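Local coordinates for protein Zn-dependent hydrolase of metallo-beta-lactamase superfamily TM0207 (Thermotoga maritima, PDB 1VJN) that is a putative zinc-dependent hydrolase of the metallo-beta-lactamase superfamily, whose substrate is not established, at residues Ala21-Asp35 with Val110-Gly122. Numbering follows the deposited sequence.
Sequences ACFALEMEGKTIVTD and VFEGEGIKVCHLG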
loop_
_atom_site.group_PDB
_atom_site.type_symbol
_atom_site.label_atom_id
_atom_site.label_comp_id
_atom_site.label_asym_id
_atom_site.label_seq_id
_atom_site.Cartn_x
_atom_site.Cartn_y
_atom_site.Cartn_z
ATOM N N ALA A 21 -5.119 -3.839 5.014
ATOM C CA ALA A 21 -3.962 -3.373 4.188
ATOM C C ALA A 21 -3.702 -4.378 3.038
ATOM O O ALA A 21 -2.625 -4.385 2.452
ATOM C CB ALA A 21 -2.721 -3.257 5.054
ATOM N N CYS A 22 -4.704 -5.214 2.768
ATOM C CA CYS A 22 -4.655 -6.284 1.751
ATOM C C CYS A 22 -5.162 -5.886 0.369
ATOM O O CYS A 22 -6.349 -5.662 0.147
ATOM C CB CYS A 22 -5.435 -7.495 2.215
ATOM S SG CYS A 22 -5.286 -8.858 1.033
ATOM N N PHE A 23 -4.219 -5.784 -0.548
ATOM C CA PHE A 23 -4.432 -5.477 -1.939
ATOM C C PHE A 23 -3.833 -6.545 -2.841
ATOM O O PHE A 23 -2.775 -7.109 -2.525
ATOM C CB PHE A 23 -3.687 -4.185 -2.274
ATOM C CG PHE A 23 -4.163 -2.981 -1.519
ATOM C CD1 PHE A 23 -3.714 -2.734 -0.227
ATOM C CD2 PHE A 23 -5.007 -2.076 -2.115
ATOM C CE1 PHE A 23 -4.149 -1.625 0.480
ATOM C CE2 PHE A 23 -5.433 -0.954 -1.416
ATOM C CZ PHE A 23 -5.003 -0.731 -0.121
ATOM N N ALA A 24 -4.499 -6.821 -3.948
ATOM C CA ALA A 24 -3.878 -7.576 -5.049
ATOM C C ALA A 24 -3.491 -6.557 -6.093
ATOM O O ALA A 24 -4.334 -5.742 -6.535
ATOM C CB ALA A 24 -4.806 -8.659 -5.643
ATOM N N LEU A 25 -2.201 -6.572 -6.437
ATOM C CA LEU A 25 -1.632 -5.799 -7.557
ATOM C C LEU A 25 -1.326 -6.710 -8.720
ATOM O O LEU A 25 -0.576 -7.677 -8.583
ATOM C CB LEU A 25 -0.318 -5.112 -7.139
ATOM C CG LEU A 25 -0.321 -4.401 -5.809
ATOM C CD1 LEU A 25 1.098 -3.925 -5.475
ATOM C CD2 LEU A 25 -1.290 -3.254 -5.850
ATOM N N GLU A 26 -1.883 -6.403 -9.872
ATOM C CA GLU A 26 -1.559 -7.120 -11.085
ATOM C C GLU A 26 -0.752 -6.261 -12.061
ATOM O O GLU A 26 -1.170 -5.172 -12.459
ATOM C CB GLU A 26 -2.816 -7.611 -11.748
ATOM C CG GLU A 26 -3.602 -8.550 -10.868
ATOM C CD GLU A 26 -5.000 -8.818 -11.391
ATOM O OE1 GLU A 26 -5.152 -9.158 -12.593
ATOM O OE2 GLU A 26 -5.949 -8.703 -10.590
HETATM N N MSE A 27 0.414 -6.771 -12.422
HETATM C CA MSE A 27 1.342 -6.111 -13.317
HETATM C C MSE A 27 2.266 -7.184 -13.911
HETATM O O MSE A 27 2.768 -8.036 -13.185
HETATM C CB MSE A 27 2.162 -5.044 -12.567
HETATM C CG MSE A 27 2.762 -5.498 -11.217
HETATM SE SE MSE A 27 3.943 -4.132 -10.263
HETATM C CE MSE A 27 3.239 -2.359 -11.037
ATOM N N GLU A 28 2.457 -7.143 -15.230
ATOM C CA GLU A 28 3.375 -8.050 -15.939
ATOM C C GLU A 28 2.859 -9.489 -16.015
ATOM O O GLU A 28 3.665 -10.409 -16.040
ATOM C CB GLU A 28 4.761 -8.079 -15.267
ATOM C CG GLU A 28 5.333 -6.726 -14.855
ATOM C CD GLU A 28 5.900 -5.950 -16.024
ATOM O OE1 GLU A 28 6.067 -6.531 -17.127
ATOM O OE2 GLU A 28 6.174 -4.747 -15.830
ATOM N N GLY A 29 1.541 -9.693 -16.054
ATOM C CA GLY A 29 0.959 -11.042 -15.949
ATOM C C GLY A 29 1.286 -11.722 -14.611
ATOM O O GLY A 29 1.328 -12.941 -14.533
ATOM N N LYS A 30 1.568 -10.937 -13.562
ATOM C CA LYS A 30 1.842 -11.481 -12.243
ATOM C C LYS A 30 0.933 -10.806 -11.240
ATOM O O LYS A 30 0.408 -9.754 -11.514
ATOM C CB LYS A 30 3.298 -11.254 -11.833
ATOM C CG LYS A 30 4.328 -11.927 -12.756
ATOM C CD LYS A 30 4.085 -13.455 -12.899
ATOM C CE LYS A 30 5.022 -14.120 -13.939
ATOM N NZ LYS A 30 4.276 -15.034 -14.866
ATOM N N THR A 31 0.799 -11.419 -10.076
ATOM C CA THR A 31 -0.043 -10.940 -9.015
ATOM C C THR A 31 0.708 -10.896 -7.732
ATOM O O THR A 31 1.330 -11.862 -7.316
ATOM C CB THR A 31 -1.272 -11.894 -8.872
ATOM O OG1 THR A 31 -2.097 -11.767 -10.023
ATOM C CG2 THR A 31 -2.176 -11.482 -7.728
ATOM N N ILE A 32 0.652 -9.741 -7.087
ATOM C CA ILE A 32 1.242 -9.553 -5.761
ATOM C C ILE A 32 0.106 -9.318 -4.771
ATOM O O ILE A 32 -0.811 -8.546 -5.064
ATOM C CB ILE A 32 2.147 -8.334 -5.780
ATOM C CG1 ILE A 32 3.306 -8.554 -6.761
ATOM C CG2 ILE A 32 2.676 -8.067 -4.429
ATOM C CD1 ILE A 32 3.829 -7.305 -7.377
ATOM N N VAL A 33 0.133 -10.007 -3.642
ATOM C CA VAL A 33 -0.810 -9.758 -2.559
ATOM C C VAL A 33 -0.058 -9.217 -1.328
ATOM O O VAL A 33 0.930 -9.802 -0.858
ATOM C CB VAL A 33 -1.660 -10.998 -2.218
ATOM C CG1 VAL A 33 -2.686 -10.665 -1.065
ATOM C CG2 VAL A 33 -2.407 -11.489 -3.443
ATOM N N THR A 34 -0.470 -8.053 -0.853
ATOM C CA THR A 34 0.098 -7.477 0.357
ATOM C C THR A 34 -0.731 -7.835 1.554
ATOM O O THR A 34 -1.930 -7.859 1.455
ATOM C CB THR A 34 0.127 -5.977 0.302
ATOM O OG1 THR A 34 -1.215 -5.475 0.205
ATOM C CG2 THR A 34 0.815 -5.544 -0.985
ATOM N N ASP A 35 -0.071 -8.098 2.677
ATOM C CA ASP A 35 -0.701 -8.175 3.984
ATOM C C ASP A 35 -2.074 -8.875 4.013
ATOM O O ASP A 35 -3.078 -8.241 4.392
ATOM C CB ASP A 35 -0.867 -6.766 4.535
ATOM C CG ASP A 35 0.457 -6.100 4.941
ATOM O OD1 ASP A 35 1.547 -6.633 4.688
ATOM O OD2 ASP A 35 0.490 -5.011 5.550
ATOM N N VAL A 110 8.213 -1.671 -2.157
ATOM C CA VAL A 110 8.083 -0.937 -3.373
ATOM C C VAL A 110 8.064 -1.941 -4.542
ATOM O O VAL A 110 8.926 -2.794 -4.652
ATOM C CB VAL A 110 9.227 0.052 -3.517
ATOM C CG1 VAL A 110 9.073 0.868 -4.772
ATOM C CG2 VAL A 110 9.270 0.992 -2.319
ATOM N N PHE A 111 7.080 -1.821 -5.400
ATOM C CA PHE A 111 6.936 -2.696 -6.568
ATOM C C PHE A 111 7.151 -1.865 -7.834
ATOM O O PHE A 111 6.525 -0.810 -8.032
ATOM C CB PHE A 111 5.561 -3.348 -6.572
ATOM C CG PHE A 111 5.192 -3.922 -5.248
ATOM C CD1 PHE A 111 5.623 -5.190 -4.889
ATOM C CD2 PHE A 111 4.444 -3.198 -4.351
ATOM C CE1 PHE A 111 5.302 -5.719 -3.682
ATOM C CE2 PHE A 111 4.129 -3.724 -3.127
ATOM C CZ PHE A 111 4.564 -4.971 -2.782
ATOM N N GLU A 112 8.055 -2.335 -8.676
ATOM C CA GLU A 112 8.425 -1.614 -9.885
ATOM C C GLU A 112 8.051 -2.501 -11.047
ATOM O O GLU A 112 8.587 -3.597 -11.181
ATOM C CB GLU A 112 9.919 -1.284 -9.872
ATOM C CG GLU A 112 10.399 -0.437 -11.048
ATOM C CD GLU A 112 11.700 0.335 -10.769
ATOM O OE1 GLU A 112 12.273 0.235 -9.656
ATOM O OE2 GLU A 112 12.154 1.075 -11.674
ATOM N N GLY A 113 7.093 -2.047 -11.849
ATOM C CA GLY A 113 6.564 -2.866 -12.933
ATOM C C GLY A 113 5.725 -2.096 -13.919
ATOM O O GLY A 113 4.885 -1.286 -13.531
ATOM N N GLU A 114 5.946 -2.376 -15.200
ATOM C CA GLU A 114 5.293 -1.658 -16.292
ATOM C C GLU A 114 5.601 -0.168 -16.262
ATOM O O GLU A 114 4.707 0.640 -16.515
ATOM C CB GLU A 114 3.769 -1.878 -16.257
ATOM C CG GLU A 114 3.309 -3.019 -17.162
ATOM C CD GLU A 114 2.360 -3.952 -16.449
ATOM O OE1 GLU A 114 2.114 -3.706 -15.239
ATOM O OE2 GLU A 114 1.880 -4.921 -17.088
ATOM N N GLY A 115 6.852 0.188 -15.965
ATOM C CA GLY A 115 7.212 1.588 -15.702
ATOM C C GLY A 115 6.288 2.334 -14.721
ATOM O O GLY A 115 5.991 3.509 -14.912
ATOM N N ILE A 116 5.806 1.641 -13.697
ATOM C CA ILE A 116 5.010 2.250 -12.633
ATOM C C ILE A 116 5.621 1.736 -11.340
ATOM O O ILE A 116 5.967 0.541 -11.259
ATOM C CB ILE A 116 3.501 1.870 -12.753
ATOM C CG1 ILE A 116 2.912 2.401 -14.077
ATOM C CG2 ILE A 116 2.698 2.446 -11.568
ATOM C CD1 ILE A 116 1.390 2.184 -14.263
ATOM N N LYS A 117 5.809 2.633 -10.370
ATOM C CA LYS A 117 6.295 2.276 -9.049
ATOM C C LYS A 117 5.164 2.423 -8.047
ATOM O O LYS A 117 4.558 3.494 -7.887
ATOM C CB LYS A 117 7.489 3.146 -8.604
ATOM C CG LYS A 117 8.822 2.766 -9.220
ATOM C CD LYS A 117 9.741 3.963 -9.226
ATOM C CE LYS A 117 11.159 3.601 -9.608
ATOM N NZ LYS A 117 11.319 3.548 -11.100
ATOM N N VAL A 118 4.875 1.323 -7.375
ATOM C CA VAL A 118 3.807 1.261 -6.405
ATOM C C VAL A 118 4.446 1.052 -5.062
ATOM O O VAL A 118 5.383 0.241 -4.947
ATOM C CB VAL A 118 2.840 0.099 -6.717
ATOM C CG1 VAL A 118 1.687 0.067 -5.699
ATOM C CG2 VAL A 118 2.302 0.218 -8.145
ATOM N N CYS A 119 3.953 1.778 -4.058
ATOM C CA CYS A 119 4.452 1.697 -2.673
ATOM C C CYS A 119 3.364 1.416 -1.647
ATOM O O CYS A 119 2.435 2.182 -1.472
ATOM C CB CYS A 119 5.175 3.002 -2.263
ATOM S SG CYS A 119 5.997 2.946 -0.651
ATOM N N HIS A 120 3.561 0.355 -0.881
ATOM C CA HIS A 120 2.690 0.041 0.229
ATOM C C HIS A 120 3.436 0.391 1.494
ATOM O O HIS A 120 4.441 -0.238 1.855
ATOM C CB HIS A 120 2.388 -1.445 0.213
ATOM C CG HIS A 120 1.368 -1.890 1.207
ATOM N ND1 HIS A 120 1.613 -1.937 2.565
ATOM C CD2 HIS A 120 0.135 -2.416 1.025
ATOM C CE1 HIS A 120 0.543 -2.416 3.173
ATOM N NE2 HIS A 120 -0.354 -2.752 2.258
ATOM N N LEU A 121 2.910 1.343 2.235
ATOM C CA LEU A 121 3.640 1.827 3.389
ATOM C C LEU A 121 3.475 1.035 4.697
ATOM O O LEU A 121 4.130 1.356 5.686
ATOM C CB LEU A 121 3.327 3.291 3.590
ATOM C CG LEU A 121 4.003 4.291 2.607
ATOM C CD1 LEU A 121 3.417 5.677 2.844
ATOM C CD2 LEU A 121 5.546 4.333 2.701
ATOM N N GLY A 122 2.627 0.019 4.711
ATOM C CA GLY A 122 2.424 -0.811 5.885
ATOM C C GLY A 122 1.678 0.015 6.943
ATOM O O GLY A 122 0.759 0.739 6.630
#
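H120 reaches across from strand 116-120 to the backbone of A21, joining two beta hairpins that face each other from the two sheets of the metallo-hydrolase alpha-beta sandwich. With its ring anti to the backbone N (chi1 -173°), H120 sends NE2 to A21 O at 2.8 Å, an almost straight bond (162°) that runs close to the ring plane and ends on a carbonyl lone pair. The same oxygen takes a second bond from T34 OG1, which in turn accepts from F23 N. On the far side of the imidazole, ND1 accepts a bond from G122 N, the more tilted of the two. D35, bonded through OD2 to S56, lies obliquely beside CE1.

Between the H120 cluster and the turns the contact is apolar. F111 projects from strand 110-113 between L25, whose CD1 lies 3.6 Å from F111 CD2, and I32, whose CG2 lies 3.6 Å from F111 CE1. V118 CG1 lies 4.0 Å from L25 CD1. Selenomethionine M27, bent at its last torsion, brings CE within 3.2 Å of G113 O, with V118 CG2 farther off, and lays SE alongside G113, where no side chain intervenes.

At the hairpin turns E28 and E114 approach from opposite directions, their carboxylates stacked 20° apart. E28 N donates to E114 OE2 (3.0 Å); the reciprocal approach of E114 N to E28 OE2 is too short to be trusted. The sound bond may ease the proximity of the two carboxylates, while backbone partners at both NE2 and ND1 restrict rotation of the H120 imidazole.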